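Local coordinates for putative leucoanthocyanidin reductase 1 (Vitis vinifera, PDB 3I6I), which probably catalyses the NADPH-dependent reduction of leucoanthocyanidins in grapevine flavonoid metabolism, binding its cofactor on a Rossmann fold, at residues P117-G121 with H122-R126; R141-R144 with Q145-E149; A127-E131 with P132-M136. All blocks are in the same frame, centred on the assembly; numbering follows the deposited sequence.

Overall arrangement
The chain runs through the three contacts in series, from the end of strand 114-116 into helix 133-149, and none nests in or crosses another. Contact 1 comes first and turns the loop at the NADPH site. Its segments lead directly into contact 3, where 127-131 delivers the chain to the first turn of the helix. Contact 2, two turns of the same helix near its C-terminal end, comes last and folds back on contact 1: Arg144 NE forms a salt bridge with Glu119 OE2, and Arg141 NE bonds to Val124 O. Arg141 also packs on Ala127 and Leu134 of contact 3, although the centres of contacts 2 and 3 lie about 17 Å apart. The loop is thereby tied to its following helix.

Contact 1. Residues P117-G121 with H122-R126; sequences PSEFG and HDVNR. With NDP (NADPH dihydro-nicotinamide-adenine-dinucleotide phosphate), chain B; ACY (acetic acid), chain C.
Glu119 and His122 are joined through a water that three groups grip: the water donates to Glu119 OE1 at 2.8 Å and to His122 O at 2.6 Å, and its oxygen accepts from Gly121 N at 3.1 Å. The turn around it belongs to the loop that follows strand 114-116 of the Rossmann fold, and one side of this loop lines the NADPH pocket. There Ser118, centre of an inverse gamma turn, receives a hydrogen bond on OG from the nicotinamide ribose hydroxyl O3D of NADPH at 2.9 Å, while Glu119 O takes a weak one from the same hydroxyl. Ser118 OG is bonded to Val91 O as well, which helps fix its rotation. A bend in the Glu119 chain (chi2 -85°) turns its carboxylate toward the following segment, and OE1 comes to 3.9 Å from Val124 CG1. With OE2 in a salt bridge to Arg144 NE, both oxygens of this buried group are engaged. The His122 backbone N donates almost straight, at 169°, to OXT of an acetate, probably from the crystallisation liquor, at 3.0 Å. The acetate CH3 then lies over one face of the imidazole, offset toward its rim and 3.5 Å from CE1, and NE2 makes a weak hydrogen bond to Gln282 OE1. With an alanine here the imidazole is gone, which would probably leave the acetate methyl without its flat support and Gln282 without this mate. Farther along the turn Asp123 uses both oxygens: OD1 accepts a weak bond from Asn125 N, and OD2 meets Arg126 NH1 in a 2.7 Å salt bridge nearly along its C-O axis, though 20° out of the guanidinium plane.

Contact 2. Residues R141-R144 with Q145-E149; sequences RRVR and QLVEE
Gln145 and Arg142 run side by side along helix 133-149, pointing the same way, and Gln145 can be followed outward atom by atom. Its CB rests on the preceding turn, 3.6 Å from Arg141 O and equally near Arg142 O. CG stands anti to the backbone N, and the chain then bends (chi2 -94°), which lays the amide alongside the guanidinium of Arg142. CD passes NH1 of that arginine at van der Waals range. OE1 comes nearest, 3.0 Å from Arg142 NH1, with the amide and guanidinium planes 32° apart. NE2 turns the other way and donates to Glu149 OE1 at 3.0 Å, one turn on, approaching from above the carboxylate plane. Beneath these side chains the backbone is regular alpha-helix: Gln145, Leu146, Val147 and Glu148 donate to the carbonyls of Arg141, Arg142, Val143 and Arg144, as in Val147 N to Val143 O at 2.9 Å. Val143 and Val147, one turn apart, cross side chains: CG1 of the first meets CG2 of the second at 4.1 Å, and the same CG2 also touches Val143 O at 3.2 Å. On another flank the extended Glu148 chain passes Arg144 O with its CG, 3.2 Å away, and sends OE2 on to a hydrogen bond with Tyr156 OH. Arg144 keeps its chain straight from CG to NE, forms its salt bridge with Glu119 and makes a cation-pi contact with the Tyr156 ring. The helix therefore lies between several parts of the fold: Leu146 packs on Ile100 and Val103 of helix 99-109, Arg142 on Ile100 and Val147 on Val103; Arg144 and Glu148 reach Tyr156 of strand 155-158, while Arg141 and Arg144 also touch the loop at Val124 and Asn125.

Contact 3. Residues A127-E131 with P132-M136; sequences ADPVE and PGLNM
Leu134 and Glu131 cross at an angle, the carboxylate carbon CD of Glu131 lying 3.8 Å from Leu134 CB and OE2 reaching toward CD2. The isobutyl group has its CG anti to the backbone N (chi1 -168°), which carries it back over the incoming loop. CB there presses on Pro129 O at 3.3 Å, and CD1 meets Pro129 CD, 4.3 Å away, with Asp128 OD1 crossing close by. Pro129 in turn sets its CG against the Gly133-Leu134 peptide, 3.8 Å from Leu134 N. These side chains surround the start of helix 133-149, where Pro132 holds the N-cap position after a cis peptide bond from Glu131. Leu134 N donates to Val130 O at 3.1 Å, the donor standing above the carbonyl plane, 46° out of it. Glu131, bent at chi2 (-79°), folds its carboxylate over the first turn, and OE1 accepts a weak hydrogen bond from Asn135 N at 3.2 Å. Its stronger partner is Arg138, which forms a salt bridge with OE2 and also bonds to Asn135 OD1. Val130 points the other way, onto Leu256 and Ala259 of helix 252-260 and Ala271 of helix 266-277, while the Pro132 ring packs on Asn262 and Ile264.

Contact 1. Residues P117-G121 with H122-R126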
# COMPACT_ATOMS: atom_id res chain seq x y z
N PRO A 117 -7.27 -6.12 -4.28
CA PRO A 117 -7.43 -4.78 -4.86
C PRO A 117 -6.42 -3.80 -4.30
O PRO A 117 -5.68 -4.14 -3.36
CB PRO A 117 -8.85 -4.38 -4.49
CG PRO A 117 -9.12 -5.21 -3.23
CD PRO A 117 -8.37 -6.46 -3.35
N SER A 118 -6.43 -2.59 -4.87
CA SER A 118 -5.46 -1.57 -4.54
C SER A 118 -5.81 -0.92 -3.23
O SER A 118 -6.52 0.09 -3.17
CB SER A 118 -5.33 -0.53 -5.64
OG SER A 118 -4.21 0.30 -5.36
N GLU A 119 -5.36 -1.58 -2.18
CA GLU A 119 -5.58 -1.20 -0.79
C GLU A 119 -4.26 -0.56 -0.28
O GLU A 119 -3.96 0.59 -0.58
CB GLU A 119 -6.04 -2.44 0.02
CG GLU A 119 -7.46 -2.95 -0.35
CD GLU A 119 -8.55 -2.22 0.40
OE1 GLU A 119 -8.26 -1.64 1.48
OE2 GLU A 119 -9.71 -2.20 -0.09
N PHE A 120 -3.43 -1.35 0.40
CA PHE A 120 -2.06 -0.98 0.75
C PHE A 120 -1.96 0.23 1.64
O PHE A 120 -1.01 0.99 1.53
CB PHE A 120 -1.14 -0.88 -0.50
CG PHE A 120 -1.09 -2.18 -1.26
CD1 PHE A 120 -1.89 -2.38 -2.36
CD2 PHE A 120 -0.31 -3.26 -0.80
CE1 PHE A 120 -1.90 -3.59 -3.03
CE2 PHE A 120 -0.33 -4.49 -1.46
CZ PHE A 120 -1.14 -4.67 -2.57
N GLY A 121 -2.94 0.40 2.53
CA GLY A 121 -2.83 1.43 3.57
C GLY A 121 -3.68 1.07 4.77
O GLY A 121 -3.41 0.07 5.45
N HIS A 122 -4.72 1.87 5.04
CA HIS A 122 -5.55 1.67 6.24
C HIS A 122 -6.72 0.75 6.00
O HIS A 122 -6.99 0.29 4.86
CB HIS A 122 -6.04 3.03 6.78
CG HIS A 122 -4.93 4.00 6.97
ND1 HIS A 122 -5.11 5.37 6.89
CD2 HIS A 122 -3.62 3.81 7.26
CE1 HIS A 122 -3.95 5.97 7.12
NE2 HIS A 122 -3.03 5.04 7.34
N ASP A 123 -7.46 0.47 7.07
CA ASP A 123 -8.68 -0.36 6.86
C ASP A 123 -9.79 0.61 6.48
O ASP A 123 -10.29 1.35 7.32
CB ASP A 123 -9.04 -1.12 8.14
CG ASP A 123 -10.30 -1.96 7.98
OD1 ASP A 123 -11.16 -1.64 7.13
OD2 ASP A 123 -10.44 -2.97 8.69
N VAL A 124 -10.10 0.67 5.19
CA VAL A 124 -11.00 1.70 4.70
C VAL A 124 -12.42 1.56 5.25
O VAL A 124 -13.21 2.52 5.24
CB VAL A 124 -11.02 1.74 3.15
CG1 VAL A 124 -9.59 1.89 2.61
CG2 VAL A 124 -11.69 0.49 2.58
N ASN A 125 -12.76 0.35 5.72
CA ASN A 125 -14.03 0.16 6.39
C ASN A 125 -14.13 0.56 7.84
O ASN A 125 -15.24 0.70 8.34
CB ASN A 125 -14.60 -1.27 6.15
CG ASN A 125 -15.45 -1.33 4.87
OD1 ASN A 125 -15.49 -2.35 4.17
ND2 ASN A 125 -16.12 -0.23 4.57
N ARG A 126 -13.01 0.82 8.52
CA ARG A 126 -13.01 1.29 9.86
C ARG A 126 -12.64 2.77 9.96
O ARG A 126 -13.10 3.47 10.85
CB ARG A 126 -11.99 0.52 10.69
CG ARG A 126 -12.42 -0.91 10.93
CD ARG A 126 -11.46 -1.61 11.80
NE ARG A 126 -12.03 -2.79 12.43
CZ ARG A 126 -11.81 -4.03 12.02
NH1 ARG A 126 -11.04 -4.28 10.97
NH2 ARG A 126 -12.35 -5.04 12.71
PA NDP B . 1.40 4.82 -8.50
O1A NDP B . 0.76 6.04 -9.11
O2A NDP B . 2.96 4.95 -8.00
O5B NDP B . 1.39 3.51 -9.43
C5B NDP B . 0.22 3.13 -10.09
C4B NDP B . 0.46 2.05 -11.06
O4B NDP B . -0.90 1.78 -11.59
C3B NDP B . 1.32 2.51 -12.27
O3B NDP B . 2.15 1.44 -12.78
C2B NDP B . 0.28 2.90 -13.31
O2B NDP B . 0.81 2.74 -14.62
C1B NDP B . -0.76 1.80 -13.06
N9A NDP B . -2.09 2.04 -13.60
C8A NDP B . -2.89 3.05 -13.29
N7A NDP B . -4.04 2.93 -13.95
C5A NDP B . -3.98 1.81 -14.68
C6A NDP B . -4.87 1.18 -15.55
N6A NDP B . -6.08 1.70 -15.78
N1A NDP B . -4.49 0.04 -16.16
C2A NDP B . -3.30 -0.49 -15.91
N3A NDP B . -2.42 0.07 -15.06
C4A NDP B . -2.75 1.23 -14.45
O3 NDP B . 0.53 4.40 -7.22
PN NDP B . 0.99 4.15 -5.67
O1N NDP B . 2.05 3.14 -5.41
O2N NDP B . 1.19 5.61 -5.11
O5D NDP B . -0.48 3.71 -5.08
C5D NDP B . -0.88 2.33 -5.12
C4D NDP B . -1.83 2.07 -3.98
O4D NDP B . -0.98 2.15 -2.80
C3D NDP B . -2.94 3.08 -3.81
O3D NDP B . -4.09 2.40 -3.31
C2D NDP B . -2.39 3.98 -2.72
O2D NDP B . -3.49 4.45 -1.96
C1D NDP B . -1.58 3.01 -1.85
N1N NDP B . -0.36 3.60 -1.19
C2N NDP B . -0.03 3.30 0.16
C3N NDP B . 0.81 4.08 0.82
C7N NDP B . 1.19 3.74 2.28
O7N NDP B . 0.74 2.72 2.82
N7N NDP B . 2.06 4.54 2.87
C4N NDP B . 1.42 5.31 0.13
C5N NDP B . 1.43 5.14 -1.39
C6N NDP B . 0.62 4.27 -1.97
P2B NDP B . 1.05 4.12 -15.55
O1X NDP B . 2.15 4.93 -14.96
O2X NDP B . 1.31 3.53 -17.01
O3X NDP B . -0.33 4.89 -15.56
C ACY C . -4.07 4.97 2.79
O ACY C . -3.52 4.79 1.68
OXT ACY C . -5.05 4.28 3.22
CH3 ACY C . -3.49 6.06 3.65
O HOH W 1 -6.01 -0.19 2.45

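Contact 2. Residues R141-R144 with Q145-E149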
# COMPACT_ATOMS: atom_id res chain seq x y z
N ARG A 141 -14.06 1.43 -0.89
CA ARG A 141 -15.17 0.70 -0.28
C ARG A 141 -16.12 0.17 -1.35
O ARG A 141 -16.63 -0.94 -1.23
CB ARG A 141 -15.98 1.61 0.64
CG ARG A 141 -15.25 1.96 1.93
CD ARG A 141 -16.03 2.98 2.66
NE ARG A 141 -15.32 3.52 3.80
CZ ARG A 141 -15.62 4.66 4.40
NH1 ARG A 141 -16.66 5.37 4.03
NH2 ARG A 141 -14.90 5.07 5.42
N ARG A 142 -16.33 0.99 -2.38
CA ARG A 142 -17.20 0.62 -3.52
C ARG A 142 -16.56 -0.57 -4.26
O ARG A 142 -17.23 -1.53 -4.62
CB ARG A 142 -17.42 1.84 -4.42
CG ARG A 142 -18.61 1.71 -5.37
CD ARG A 142 -18.21 1.29 -6.68
NE ARG A 142 -19.30 1.41 -7.67
CZ ARG A 142 -20.18 0.45 -8.00
NH1 ARG A 142 -20.20 -0.75 -7.37
NH2 ARG A 142 -21.06 0.70 -8.96
N VAL A 143 -15.26 -0.55 -4.45
CA VAL A 143 -14.58 -1.68 -5.05
C VAL A 143 -14.71 -2.94 -4.17
O VAL A 143 -15.00 -4.01 -4.68
CB VAL A 143 -13.14 -1.38 -5.38
CG1 VAL A 143 -12.37 -2.64 -5.75
CG2 VAL A 143 -13.07 -0.29 -6.49
N ARG A 144 -14.58 -2.79 -2.87
CA ARG A 144 -14.70 -3.97 -1.98
C ARG A 144 -16.12 -4.55 -2.06
O ARG A 144 -16.29 -5.79 -2.12
CB ARG A 144 -14.46 -3.60 -0.52
CG ARG A 144 -13.05 -3.30 -0.09
CD ARG A 144 -13.00 -3.13 1.41
NE ARG A 144 -11.64 -2.88 1.88
CZ ARG A 144 -11.25 -3.01 3.16
NH1 ARG A 144 -12.10 -3.36 4.12
NH2 ARG A 144 -10.01 -2.76 3.49
N GLN A 145 -17.12 -3.66 -2.08
CA GLN A 145 -18.56 -4.07 -2.19
C GLN A 145 -18.73 -4.87 -3.48
O GLN A 145 -19.31 -5.97 -3.47
CB GLN A 145 -19.52 -2.86 -2.12
CG GLN A 145 -20.94 -3.07 -2.71
CD GLN A 145 -21.06 -2.61 -4.20
OE1 GLN A 145 -20.59 -1.51 -4.54
NE2 GLN A 145 -21.63 -3.48 -5.10
N LEU A 146 -18.25 -4.32 -4.59
CA LEU A 146 -18.31 -5.04 -5.88
C LEU A 146 -17.59 -6.40 -5.87
O LEU A 146 -18.14 -7.42 -6.35
CB LEU A 146 -17.81 -4.16 -7.04
CG LEU A 146 -18.07 -4.72 -8.43
CD1 LEU A 146 -19.56 -4.89 -8.67
CD2 LEU A 146 -17.43 -3.80 -9.48
N VAL A 147 -16.39 -6.44 -5.33
CA VAL A 147 -15.64 -7.70 -5.23
C VAL A 147 -16.44 -8.75 -4.46
O VAL A 147 -16.58 -9.91 -4.89
CB VAL A 147 -14.31 -7.45 -4.57
CG1 VAL A 147 -13.61 -8.78 -4.13
CG2 VAL A 147 -13.38 -6.60 -5.49
N GLU A 148 -16.95 -8.35 -3.31
CA GLU A 148 -17.66 -9.33 -2.44
C GLU A 148 -18.97 -9.79 -3.06
O GLU A 148 -19.33 -11.00 -3.02
CB GLU A 148 -17.85 -8.76 -1.05
CG GLU A 148 -16.48 -8.50 -0.40
CD GLU A 148 -16.50 -7.97 1.03
OE1 GLU A 148 -17.33 -8.45 1.80
OE2 GLU A 148 -15.65 -7.08 1.39
N GLU A 149 -19.72 -8.88 -3.65
CA GLU A 149 -20.96 -9.26 -4.26
C GLU A 149 -20.74 -10.05 -5.53
O GLU A 149 -21.61 -10.82 -5.92
CB GLU A 149 -21.86 -8.04 -4.51
CG GLU A 149 -22.31 -7.38 -3.18
CD GLU A 149 -23.30 -6.20 -3.36
OE1 GLU A 149 -23.52 -5.69 -4.49
OE2 GLU A 149 -23.88 -5.78 -2.33

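Contact 3. Residues A127-E131 with P132-M136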
# COMPACT_ATOMS: atom_id res chain seq x y z
N ALA A 127 -11.75 3.21 9.09
CA ALA A 127 -11.19 4.59 9.18
C ALA A 127 -12.17 5.59 8.58
O ALA A 127 -12.82 5.29 7.58
CB ALA A 127 -9.87 4.66 8.43
N ASP A 128 -12.18 6.80 9.13
CA ASP A 128 -13.12 7.84 8.74
C ASP A 128 -12.35 9.18 8.54
O ASP A 128 -12.58 10.15 9.29
CB ASP A 128 -14.18 7.93 9.84
CG ASP A 128 -15.25 8.95 9.58
OD1 ASP A 128 -15.59 9.19 8.41
OD2 ASP A 128 -15.73 9.55 10.59
N PRO A 129 -11.50 9.25 7.51
CA PRO A 129 -10.77 10.49 7.30
C PRO A 129 -11.63 11.60 6.85
O PRO A 129 -12.71 11.38 6.31
CB PRO A 129 -9.78 10.14 6.19
CG PRO A 129 -10.47 9.02 5.45
CD PRO A 129 -11.14 8.24 6.49
N VAL A 130 -11.18 12.82 7.05
CA VAL A 130 -11.88 13.93 6.43
C VAL A 130 -11.75 13.95 4.91
O VAL A 130 -10.93 13.25 4.34
CB VAL A 130 -11.41 15.32 7.02
CG1 VAL A 130 -11.64 15.32 8.52
CG2 VAL A 130 -9.90 15.63 6.64
N GLU A 131 -12.55 14.79 4.26
CA GLU A 131 -12.42 14.96 2.82
C GLU A 131 -11.10 15.70 2.54
O GLU A 131 -10.68 16.52 3.34
CB GLU A 131 -13.58 15.74 2.24
CG GLU A 131 -14.93 15.03 2.36
CD GLU A 131 -15.12 13.95 1.31
OE1 GLU A 131 -14.15 13.64 0.58
OE2 GLU A 131 -16.27 13.41 1.20
N PRO A 132 -10.47 15.44 1.38
CA PRO A 132 -10.87 14.51 0.32
C PRO A 132 -10.29 13.09 0.46
O PRO A 132 -10.45 12.28 -0.44
CB PRO A 132 -10.36 15.22 -0.93
CG PRO A 132 -9.07 15.90 -0.46
CD PRO A 132 -9.34 16.31 0.97
N GLY A 133 -9.63 12.78 1.57
CA GLY A 133 -9.22 11.40 1.86
C GLY A 133 -10.44 10.49 1.81
O GLY A 133 -10.38 9.39 1.25
N LEU A 134 -11.56 10.99 2.37
CA LEU A 134 -12.79 10.21 2.47
C LEU A 134 -13.29 9.76 1.11
O LEU A 134 -13.79 8.64 0.99
CB LEU A 134 -13.89 10.96 3.21
CG LEU A 134 -15.16 10.19 3.65
CD1 LEU A 134 -14.88 8.90 4.46
CD2 LEU A 134 -16.14 11.11 4.40
N ASN A 135 -13.18 10.63 0.11
CA ASN A 135 -13.63 10.25 -1.26
C ASN A 135 -12.87 9.08 -1.80
O ASN A 135 -13.46 8.16 -2.35
CB ASN A 135 -13.51 11.43 -2.20
CG ASN A 135 -14.24 11.18 -3.51
OD1 ASN A 135 -15.46 11.04 -3.51
ND2 ASN A 135 -13.50 11.03 -4.58
N MET A 136 -11.54 9.06 -1.58
CA MET A 136 -10.75 7.94 -1.95
C MET A 136 -11.19 6.66 -1.25
O MET A 136 -11.28 5.62 -1.90
CB MET A 136 -9.26 8.18 -1.66
CG MET A 136 -8.41 7.08 -2.29
SD MET A 136 -6.64 7.33 -2.09
CE MET A 136 -6.41 8.95 -2.77